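Local coordinates for protein flavin adenine dinucleotide synthase (Saccharomyces cerevisiae, PDB 2WSI) that catalyses the transfer of an adenylyl group from ATP to FMN, yielding the coenzyme FAD and diphosphate, at residues Asn15-Ile20 against Ile202-Leu207; Gln25-Thr30 against Glu248-His253; Tyr40-Ile45 against Leu74-Glu79. One frame throughout, in Å; residues are numbered along the deposited sequence.

Contact 1. Residues Asn15-Ile20 against Ile202-Leu207; sequences NSYLHI and IWSFLL
S204 OG is gripped from two helices: Y17 OH donates a hydrogen bond to it at 2.7 Å, and the carboxylate atom E250 OE2 is its second partner. The serine oxygen lies at the edge of the phenol ring, near its plane, and CB of S204 stays farther from the hydroxyl, so OG does the touching. On the tyrosine side, the ring points at helix 199-209 because CG stands opposite the backbone N (chi1 -167°). F205, the residue after S204, turns its edge to one face of this ring in an offset edge-to-face pair, with centroids 5.5 Å apart and planes at 61°. The nearest atoms here are Y17 CD1 and F205 CD1, 3.8 Å apart. I20 CD1 lies over a face of the Y17 ring, 3.6 Å above the plane and toward the rim. Through S204 and F205 of helix 199-209 the tyrosine ties helix 3-18 to the PAPS reductase-like domain, with the F205 side chain about 14 Å from bound FAD; I27, T30 and I34 of helix 25-45 also touch it. With a leucine in place of Y17, S204 OG would probably lose its phenol donor and the edge of F205 its aromatic face. All three touching residues are buried. With its proton given to S204 OG, the phenol joins a chain of bonds that probably ends on the carboxylate of E250.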
loop_
_atom_site.group_PDB
_atom_site.type_symbol
_atom_site.label_atom_id
_atom_site.label_comp_id
_atom_site.label_asym_id
_atom_site.label_seq_id
_atom_site.Cartn_x
_atom_site.Cartn_y
_atom_site.Cartn_z
ATOM N N ASN A 15 12.758 -0.861 -10.330
ATOM C CA ASN A 15 13.594 -1.020 -11.525
ATOM C C ASN A 15 13.780 -2.502 -11.879
ATOM O O ASN A 15 13.652 -2.913 -13.025
ATOM C CB ASN A 15 14.960 -0.368 -11.285
ATOM C CG ASN A 15 15.718 -0.089 -12.596
ATOM O OD1 ASN A 15 15.130 0.303 -13.598
ATOM N ND2 ASN A 15 17.024 -0.268 -12.565
ATOM N N SER A 16 14.075 -3.300 -10.869
ATOM C CA SER A 16 14.225 -4.723 -11.038
ATOM C C SER A 16 12.923 -5.357 -11.570
ATOM O O SER A 16 12.955 -6.201 -12.478
ATOM C CB SER A 16 14.652 -5.342 -9.711
ATOM O OG SER A 16 14.764 -6.739 -9.822
ATOM N N TYR A 17 11.774 -4.944 -11.037
ATOM C CA TYR A 17 10.512 -5.490 -11.518
ATOM C C TYR A 17 10.330 -5.107 -12.982
ATOM O O TYR A 17 9.852 -5.917 -13.792
ATOM C CB TYR A 17 9.305 -4.975 -10.714
ATOM C CG TYR A 17 8.049 -5.773 -11.014
ATOM C CD1 TYR A 17 7.617 -6.799 -10.163
ATOM C CD2 TYR A 17 7.308 -5.511 -12.168
ATOM C CE1 TYR A 17 6.442 -7.528 -10.459
ATOM C CE2 TYR A 17 6.187 -6.217 -12.476
ATOM C CZ TYR A 17 5.760 -7.232 -11.649
ATOM O OH TYR A 17 4.630 -7.888 -12.024
ATOM N N LEU A 18 10.704 -3.878 -13.325
ATOM C CA LEU A 18 10.481 -3.375 -14.682
ATOM C C LEU A 18 11.426 -4.078 -15.658
ATOM O O LEU A 18 11.255 -3.971 -16.861
ATOM C CB LEU A 18 10.698 -1.850 -14.779
ATOM C CG LEU A 18 9.661 -0.915 -14.143
ATOM C CD1 LEU A 18 10.017 0.580 -14.326
ATOM C CD2 LEU A 18 8.291 -1.203 -14.719
ATOM N N HIS A 19 12.437 -4.768 -15.142
ATOM C CA HIS A 19 13.357 -5.504 -15.996
ATOM C C HIS A 19 13.038 -6.998 -16.054
ATOM O O HIS A 19 13.787 -7.773 -16.656
ATOM C CB HIS A 19 14.796 -5.306 -15.517
ATOM C CG HIS A 19 15.388 -3.991 -15.919
ATOM N ND1 HIS A 19 16.391 -3.886 -16.861
ATOM C CD2 HIS A 19 15.114 -2.726 -15.519
ATOM C CE1 HIS A 19 16.713 -2.614 -17.019
ATOM N NE2 HIS A 19 15.953 -1.889 -16.215
ATOM N N ILE A 20 11.955 -7.425 -15.408
ATOM C CA ILE A 20 11.541 -8.816 -15.543
ATOM C C ILE A 20 11.192 -9.127 -17.004
ATOM O O ILE A 20 10.344 -8.463 -17.627
ATOM C CB ILE A 20 10.323 -9.166 -14.694
ATOM C CG1 ILE A 20 10.654 -9.043 -13.204
ATOM C CG2 ILE A 20 9.886 -10.599 -15.003
ATOM C CD1 ILE A 20 9.404 -9.019 -12.315
ATOM N N ILE A 202 -1.290 -6.016 -7.717
ATOM C CA ILE A 202 -0.901 -5.705 -6.343
ATOM C C ILE A 202 -0.071 -6.878 -5.781
ATOM O O ILE A 202 1.055 -6.690 -5.317
ATOM C CB ILE A 202 -2.140 -5.416 -5.474
ATOM C CG1 ILE A 202 -2.773 -4.064 -5.884
ATOM C CG2 ILE A 202 -1.740 -5.416 -3.979
ATOM C CD1 ILE A 202 -1.844 -2.828 -5.560
ATOM N N TRP A 203 -0.598 -8.099 -5.868
ATOM C CA TRP A 203 0.123 -9.234 -5.301
ATOM C C TRP A 203 1.429 -9.513 -6.054
ATOM O O TRP A 203 2.442 -9.857 -5.446
ATOM C CB TRP A 203 -0.706 -10.517 -5.336
ATOM C CG TRP A 203 -1.936 -10.578 -4.471
ATOM C CD1 TRP A 203 -3.180 -10.958 -4.871
ATOM C CD2 TRP A 203 -2.034 -10.310 -3.058
ATOM N NE1 TRP A 203 -4.054 -10.931 -3.798
ATOM C CE2 TRP A 203 -3.376 -10.542 -2.681
ATOM C CE3 TRP A 203 -1.126 -9.910 -2.082
ATOM C CZ2 TRP A 203 -3.827 -10.371 -1.366
ATOM C CZ3 TRP A 203 -1.592 -9.734 -0.759
ATOM C CH2 TRP A 203 -2.921 -9.950 -0.434
ATOM N N SER A 204 1.397 -9.413 -7.377
ATOM C CA SER A 204 2.591 -9.723 -8.147
ATOM C C SER A 204 3.725 -8.796 -7.725
ATOM O O SER A 204 4.840 -9.254 -7.503
ATOM C CB SER A 204 2.370 -9.574 -9.646
ATOM O OG SER A 204 3.606 -9.726 -10.308
ATOM N N PHE A 205 3.443 -7.496 -7.632
ATOM C CA PHE A 205 4.488 -6.547 -7.239
ATOM C C PHE A 205 4.890 -6.715 -5.766
ATOM O O PHE A 205 6.074 -6.740 -5.426
ATOM C CB PHE A 205 4.043 -5.106 -7.520
ATOM C CG PHE A 205 5.116 -4.092 -7.239
ATOM C CD1 PHE A 205 6.194 -3.952 -8.097
ATOM C CD2 PHE A 205 5.077 -3.316 -6.082
ATOM C CE1 PHE A 205 7.199 -3.031 -7.848
ATOM C CE2 PHE A 205 6.075 -2.390 -5.820
ATOM C CZ PHE A 205 7.142 -2.241 -6.714
ATOM N N LEU A 206 3.915 -6.859 -4.879
ATOM C CA LEU A 206 4.231 -6.872 -3.444
ATOM C C LEU A 206 5.009 -8.148 -3.074
ATOM O O LEU A 206 5.948 -8.094 -2.310
ATOM C CB LEU A 206 2.950 -6.698 -2.622
ATOM C CG LEU A 206 3.115 -6.506 -1.112
ATOM C CD1 LEU A 206 4.060 -5.321 -0.850
ATOM C CD2 LEU A 206 1.762 -6.305 -0.467
ATOM N N LEU A 207 4.665 -9.290 -3.676
ATOM C CA LEU A 207 5.404 -10.525 -3.426
ATOM C C LEU A 207 6.788 -10.463 -4.043
ATOM O O LEU A 207 7.767 -10.856 -3.408
ATOM C CB LEU A 207 4.651 -11.748 -3.985
ATOM C CG LEU A 207 3.412 -12.130 -3.187
ATOM C CD1 LEU A 207 2.583 -13.225 -3.919
ATOM C CD2 LEU A 207 3.790 -12.565 -1.754
#

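Contact 2. Residues Gln25-Thr30 against Glu248-His253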
loop_
_atom_site.group_PDB
_atom_site.type_symbol
_atom_site.label_atom_id
_atom_site.label_comp_id
_atom_site.label_asym_id
_atom_site.label_seq_id
_atom_site.Cartn_x
_atom_site.Cartn_y
_atom_site.Cartn_z
ATOM N N GLN A 25 1.195 -12.431 -18.790
ATOM C CA GLN A 25 0.270 -11.321 -18.905
ATOM C C GLN A 25 0.305 -10.521 -17.594
ATOM O O GLN A 25 0.201 -9.300 -17.600
ATOM C CB GLN A 25 -1.142 -11.827 -19.216
ATOM C CG GLN A 25 -1.231 -12.515 -20.592
ATOM C CD GLN A 25 -2.416 -13.476 -20.715
ATOM O OE1 GLN A 25 -3.558 -13.055 -20.918
ATOM N NE2 GLN A 25 -2.138 -14.778 -20.608
ATOM N N ILE A 26 0.459 -11.221 -16.476
ATOM C CA ILE A 26 0.404 -10.567 -15.176
ATOM C C ILE A 26 1.603 -9.643 -15.028
ATOM O O ILE A 26 1.440 -8.470 -14.675
ATOM C CB ILE A 26 0.351 -11.579 -14.027
ATOM C CG1 ILE A 26 -1.031 -12.223 -13.946
ATOM C CG2 ILE A 26 0.637 -10.903 -12.669
ATOM C CD1 ILE A 26 -0.993 -13.463 -13.100
ATOM N N ILE A 27 2.795 -10.150 -15.329
ATOM C CA ILE A 27 3.993 -9.340 -15.179
ATOM C C ILE A 27 3.940 -8.147 -16.102
ATOM O O ILE A 27 4.246 -7.030 -15.679
ATOM C CB ILE A 27 5.311 -10.115 -15.429
ATOM C CG1 ILE A 27 5.479 -11.255 -14.416
ATOM C CG2 ILE A 27 6.518 -9.168 -15.305
ATOM C CD1 ILE A 27 5.094 -10.877 -13.023
ATOM N N ALA A 28 3.556 -8.360 -17.358
ATOM C CA ALA A 28 3.540 -7.251 -18.326
ATOM C C ALA A 28 2.494 -6.201 -17.936
ATOM O O ALA A 28 2.717 -5.008 -18.070
ATOM C CB ALA A 28 3.271 -7.771 -19.750
ATOM N N SER A 29 1.338 -6.667 -17.483
ATOM C CA SER A 29 0.299 -5.772 -17.001
ATOM C C SER A 29 0.802 -4.920 -15.818
ATOM O O SER A 29 0.500 -3.738 -15.710
ATOM C CB SER A 29 -0.881 -6.596 -16.526
ATOM O OG SER A 29 -1.798 -5.782 -15.863
ATOM N N THR A 30 1.542 -5.553 -14.928
ATOM C CA THR A 30 2.020 -4.880 -13.712
ATOM C C THR A 30 3.149 -3.901 -14.047
ATOM O O THR A 30 3.269 -2.843 -13.439
ATOM C CB THR A 30 2.465 -5.911 -12.681
ATOM O OG1 THR A 30 1.372 -6.809 -12.399
ATOM C CG2 THR A 30 2.929 -5.201 -11.348
ATOM N N GLU A 248 3.860 -17.796 -8.257
ATOM C CA GLU A 248 5.009 -18.615 -7.895
ATOM C C GLU A 248 6.355 -18.017 -8.387
ATOM O O GLU A 248 7.333 -18.045 -7.653
ATOM C CB GLU A 248 4.796 -20.044 -8.425
ATOM C CG GLU A 248 6.002 -20.955 -8.290
ATOM C CD GLU A 248 6.233 -21.428 -6.866
ATOM O OE1 GLU A 248 5.621 -20.861 -5.931
ATOM O OE2 GLU A 248 7.044 -22.367 -6.680
ATOM N N TRP A 249 6.414 -17.497 -9.616
ATOM C CA TRP A 249 7.684 -16.971 -10.165
ATOM C C TRP A 249 8.159 -15.770 -9.341
ATOM O O TRP A 249 9.331 -15.670 -8.960
ATOM C CB TRP A 249 7.536 -16.562 -11.639
ATOM C CG TRP A 249 8.849 -16.163 -12.273
ATOM C CD1 TRP A 249 9.647 -16.939 -13.073
ATOM C CD2 TRP A 249 9.532 -14.900 -12.134
ATOM N NE1 TRP A 249 10.775 -16.238 -13.441
ATOM C CE2 TRP A 249 10.731 -14.988 -12.880
ATOM C CE3 TRP A 249 9.250 -13.711 -11.446
ATOM C CZ2 TRP A 249 11.643 -13.925 -12.968
ATOM C CZ3 TRP A 249 10.154 -12.652 -11.541
ATOM C CH2 TRP A 249 11.341 -12.772 -12.298
ATOM N N GLU A 250 7.228 -14.870 -9.046
ATOM C CA GLU A 250 7.549 -13.666 -8.286
ATOM C C GLU A 250 8.057 -14.040 -6.911
ATOM O O GLU A 250 8.985 -13.423 -6.400
ATOM C CB GLU A 250 6.315 -12.794 -8.128
ATOM C CG GLU A 250 5.836 -12.149 -9.402
ATOM C CD GLU A 250 4.760 -12.944 -10.113
ATOM O OE1 GLU A 250 4.798 -14.206 -10.058
ATOM O OE2 GLU A 250 3.883 -12.300 -10.733
ATOM N N ILE A 251 7.435 -15.050 -6.301
ATOM C CA ILE A 251 7.833 -15.488 -4.976
ATOM C C ILE A 251 9.247 -16.077 -5.041
ATOM O O ILE A 251 10.118 -15.697 -4.272
ATOM C CB ILE A 251 6.856 -16.553 -4.413
ATOM C CG1 ILE A 251 5.527 -15.915 -3.958
ATOM C CG2 ILE A 251 7.490 -17.307 -3.250
ATOM C CD1 ILE A 251 4.365 -16.928 -3.838
ATOM N N ILE A 252 9.473 -17.002 -5.973
ATOM C CA ILE A 252 10.740 -17.730 -6.024
ATOM C C ILE A 252 11.884 -16.805 -6.365
ATOM O O ILE A 252 12.991 -16.976 -5.881
ATOM C CB ILE A 252 10.721 -18.852 -7.093
ATOM C CG1 ILE A 252 9.720 -19.946 -6.716
ATOM C CG2 ILE A 252 12.118 -19.435 -7.273
ATOM C CD1 ILE A 252 9.887 -20.471 -5.309
ATOM N N HIS A 253 11.618 -15.823 -7.211
ATOM C CA HIS A 253 12.674 -14.955 -7.712
ATOM C C HIS A 253 12.607 -13.562 -7.103
ATOM O O HIS A 253 13.132 -12.620 -7.688
ATOM C CB HIS A 253 12.568 -14.835 -9.226
ATOM C CG HIS A 253 12.733 -16.136 -9.941
ATOM N ND1 HIS A 253 11.663 -16.932 -10.291
ATOM C CD2 HIS A 253 13.843 -16.779 -10.372
ATOM C CE1 HIS A 253 12.108 -18.013 -10.908
ATOM N NE2 HIS A 253 13.427 -17.942 -10.976
#
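I27 and E250 meet between the start of helix 25-45 and the short helix 248-252, in a buried contact between helices packed beside the α/β core of this PAPS reductase family enzyme. The packing across the contact sets apolar carbon against a carboxylate. The two side chains approach from opposite directions, and I27 CD1 reaches E250 OE2 at 3.0 Å, a tight approach for a methyl group. The same methyl, I27 CD1, lies 3.6 Å from E250 CD and 3.9 Å from E250 CG, so it follows the end of the glutamate over three atoms. I26 adds a looser touch at about a right angle, its CG2 methyl 4.0 Å from E250 OE2. The glutamate gets there by a bend: its second torsion, at 94°, lies away from a staggered value and turns the carboxylate toward the isoleucines.

Polar bonding is supplied by a third helix, since E250 OE2 has its strongest partner in S204 of helix 199-209. That bond probably fixes the rotation of the carboxylate; the apolar surroundings would tend to disfavour its charge, which the serine hydrogen bond probably offsets. W249, beside it, packs on I20 and Y208, extending the joint toward the loop after helix 3-18.

Within 248-253, hydrogen bonds close the helix end. H253, the first residue to leave helical angles, sends both its N and its ring ND1 to W249 O. They arrive from opposite faces of the carbonyl plane, with H253 ND1 3.0 Å from W249 O and an N-H...O angle of 147°.

Contact 3. Residues Tyr40-Ile45 against Leu74-Glu79; sequences YLLSEI and LSCLWE
L42 and C76 mark the crossing of two helices: the last turns of helix 25-45 lie against helix 64-87, which follows strand 56-59 in the α/β sheet domain of the HUP clan. The short segments run in broadly the same sense and cross at -57°, and their axes approach to 9.9 Å. This spacing is bridged by two leucines on one side and by C76 and E79, three residues apart, on the other.

L42 divides its two methyl branches between these partners. L42 CD2 settles on the cysteine, 3.5 Å from C76 O and 3.9 Å from C76 CB. CD1 goes the other way, to the carboxylate end of E79, and the two side chains cross at about a right angle. E79 CG lies anti to the backbone N (chi1 -176°), and the chain stays extended beyond it, which carries the acid group out to the leucine at the partly exposed margin of the contact.

C76 points its sulfur at L41. C76 SG is 3.8 Å from L41 CD1 and 4.0 Å from L41 CB, while L42 CG approaches the sulfur from its own side, so the thiol sits against both leucines. The L41 side chain is about 12 Å from bound FAD and about 10 Å from G164 of the FAD site, so the contact lies near the site without touching the ligand.

The charge of E79 is met by R38 of helix 25-45, salt-bridged to OE1, while E79 OE2 packs 3.2 Å from the methyl L42 CD1.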
loop_
_atom_site.group_PDB
_atom_site.type_symbol
_atom_site.label_atom_id
_atom_site.label_comp_id
_atom_site.label_asym_id
_atom_site.label_seq_id
_atom_site.Cartn_x
_atom_site.Cartn_y
_atom_site.Cartn_z
ATOM N N TYR A 40 2.345 9.593 -13.266
ATOM C CA TYR A 40 1.537 10.519 -12.469
ATOM C C TYR A 40 2.392 11.263 -11.424
ATOM O O TYR A 40 2.305 12.469 -11.278
ATOM C CB TYR A 40 0.450 9.788 -11.704
ATOM C CG TYR A 40 -0.668 9.158 -12.525
ATOM C CD1 TYR A 40 -1.214 9.816 -13.624
ATOM C CD2 TYR A 40 -1.222 7.931 -12.147
ATOM C CE1 TYR A 40 -2.250 9.262 -14.367
ATOM C CE2 TYR A 40 -2.298 7.364 -12.875
ATOM C CZ TYR A 40 -2.792 8.048 -13.981
ATOM O OH TYR A 40 -3.824 7.519 -14.713
ATOM N N LEU A 41 3.191 10.512 -10.676
ATOM C CA LEU A 41 3.976 11.090 -9.589
ATOM C C LEU A 41 5.039 12.054 -10.093
ATOM O O LEU A 41 5.117 13.187 -9.616
ATOM C CB LEU A 41 4.630 9.970 -8.769
ATOM C CG LEU A 41 3.581 9.191 -7.954
ATOM C CD1 LEU A 41 4.167 7.885 -7.356
ATOM C CD2 LEU A 41 3.029 10.104 -6.828
ATOM N N LEU A 42 5.861 11.603 -11.040
ATOM C CA LEU A 42 7.001 12.392 -11.510
ATOM C C LEU A 42 6.588 13.551 -12.423
ATOM O O LEU A 42 7.152 14.651 -12.322
ATOM C CB LEU A 42 7.998 11.489 -12.234
ATOM C CG LEU A 42 8.672 10.432 -11.346
ATOM C CD1 LEU A 42 9.455 9.449 -12.201
ATOM C CD2 LEU A 42 9.583 11.080 -10.286
ATOM N N SER A 43 5.595 13.314 -13.288
ATOM C CA SER A 43 5.190 14.281 -14.302
ATOM C C SER A 43 4.061 15.198 -13.896
ATOM O O SER A 43 3.942 16.264 -14.476
ATOM C CB SER A 43 4.676 13.566 -15.574
ATOM O OG SER A 43 5.746 13.041 -16.333
ATOM N N GLU A 44 3.186 14.768 -12.987
ATOM C CA GLU A 44 2.007 15.571 -12.636
ATOM C C GLU A 44 1.937 15.982 -11.179
ATOM O O GLU A 44 1.313 16.978 -10.853
ATOM C CB GLU A 44 0.720 14.830 -12.986
ATOM C CG GLU A 44 0.424 14.783 -14.472
ATOM C CD GLU A 44 -0.798 13.922 -14.765
ATOM O OE1 GLU A 44 -1.878 14.238 -14.226
ATOM O OE2 GLU A 44 -0.671 12.932 -15.521
ATOM N N ILE A 45 2.562 15.222 -10.291
ATOM C CA ILE A 45 2.407 15.512 -8.877
ATOM C C ILE A 45 3.602 16.231 -8.259
ATOM O O ILE A 45 3.449 17.297 -7.651
ATOM C CB ILE A 45 2.071 14.206 -8.135
ATOM C CG1 ILE A 45 0.695 13.727 -8.652
ATOM C CG2 ILE A 45 2.035 14.436 -6.660
ATOM C CD1 ILE A 45 0.311 12.323 -8.190
ATOM N N LEU A 74 8.293 5.958 -2.910
ATOM C CA LEU A 74 9.696 6.067 -2.494
ATOM C C LEU A 74 10.613 5.899 -3.685
ATOM O O LEU A 74 11.609 6.600 -3.808
ATOM C CB LEU A 74 10.031 5.012 -1.416
ATOM C CG LEU A 74 9.400 5.369 -0.053
ATOM C CD1 LEU A 74 9.411 4.189 0.886
ATOM C CD2 LEU A 74 10.108 6.591 0.544
ATOM N N SER A 75 10.277 4.969 -4.568
ATOM C CA SER A 75 11.032 4.850 -5.806
ATOM C C SER A 75 11.055 6.161 -6.594
ATOM O O SER A 75 12.114 6.600 -7.077
ATOM C CB SER A 75 10.451 3.729 -6.669
ATOM O OG SER A 75 11.166 3.654 -7.885
ATOM N N CYS A 76 9.901 6.801 -6.717
ATOM C CA CYS A 76 9.821 8.098 -7.411
ATOM C C CYS A 76 10.504 9.218 -6.641
ATOM O O CYS A 76 11.013 10.195 -7.233
ATOM C CB CYS A 76 8.365 8.466 -7.664
ATOM S SG CYS A 76 7.617 7.373 -8.896
ATOM N N LEU A 77 10.525 9.095 -5.320
ATOM C CA LEU A 77 11.216 10.110 -4.506
ATOM C C LEU A 77 12.729 10.084 -4.816
ATOM O O LEU A 77 13.404 11.132 -4.923
ATOM C CB LEU A 77 10.935 9.847 -3.016
ATOM C CG LEU A 77 11.551 10.854 -2.061
ATOM C CD1 LEU A 77 11.026 12.228 -2.391
ATOM C CD2 LEU A 77 11.261 10.483 -0.581
ATOM N N TRP A 78 13.267 8.883 -4.966
ATOM C CA TRP A 78 14.677 8.729 -5.324
ATOM C C TRP A 78 14.932 9.445 -6.666
ATOM O O TRP A 78 15.820 10.307 -6.788
ATOM C CB TRP A 78 15.013 7.256 -5.455
ATOM C CG TRP A 78 16.464 6.973 -5.744
ATOM C CD1 TRP A 78 16.988 6.369 -6.875
ATOM C CD2 TRP A 78 17.577 7.228 -4.875
ATOM N NE1 TRP A 78 18.364 6.252 -6.755
ATOM C CE2 TRP A 78 18.746 6.770 -5.538
ATOM C CE3 TRP A 78 17.705 7.829 -3.613
ATOM C CZ2 TRP A 78 20.024 6.898 -4.974
ATOM C CZ3 TRP A 78 18.971 7.950 -3.056
ATOM C CH2 TRP A 78 20.115 7.487 -3.735
ATOM N N GLU A 79 14.140 9.093 -7.668
ATOM C CA GLU A 79 14.293 9.722 -8.996
ATOM C C GLU A 79 14.107 11.254 -8.951
ATOM O O GLU A 79 14.813 12.003 -9.617
ATOM C CB GLU A 79 13.320 9.064 -10.001
ATOM C CG GLU A 79 13.471 9.579 -11.432
ATOM C CD GLU A 79 12.823 8.662 -12.466
ATOM O OE1 GLU A 79 12.740 7.441 -12.222
ATOM O OE2 GLU A 79 12.393 9.179 -13.517
#

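How the contacts relate
From the N terminus the chain supplies 15-20, 25-30 and 40-45 in turn, and each waits for a later partner. Contact 3 closes first, when 74-79 returns to 40-45, and its short loop takes in the first strand in the chain, 56-59, an inner strand of the sheet. Contact 1 closes at 202-207 and contact 2 at 248-253; both loops enclose contact 3, but they cross each other because their segments alternate. Contacts 1 and 2 adjoin, with centres 7 Å apart, so helices 3-18, 25-45, 199-209 and 248-252 share one joint. Helix 25-45 carries contact 2 at its start and contact 3 at its end, centres 23 Å apart, linking that joint to helix 64-87.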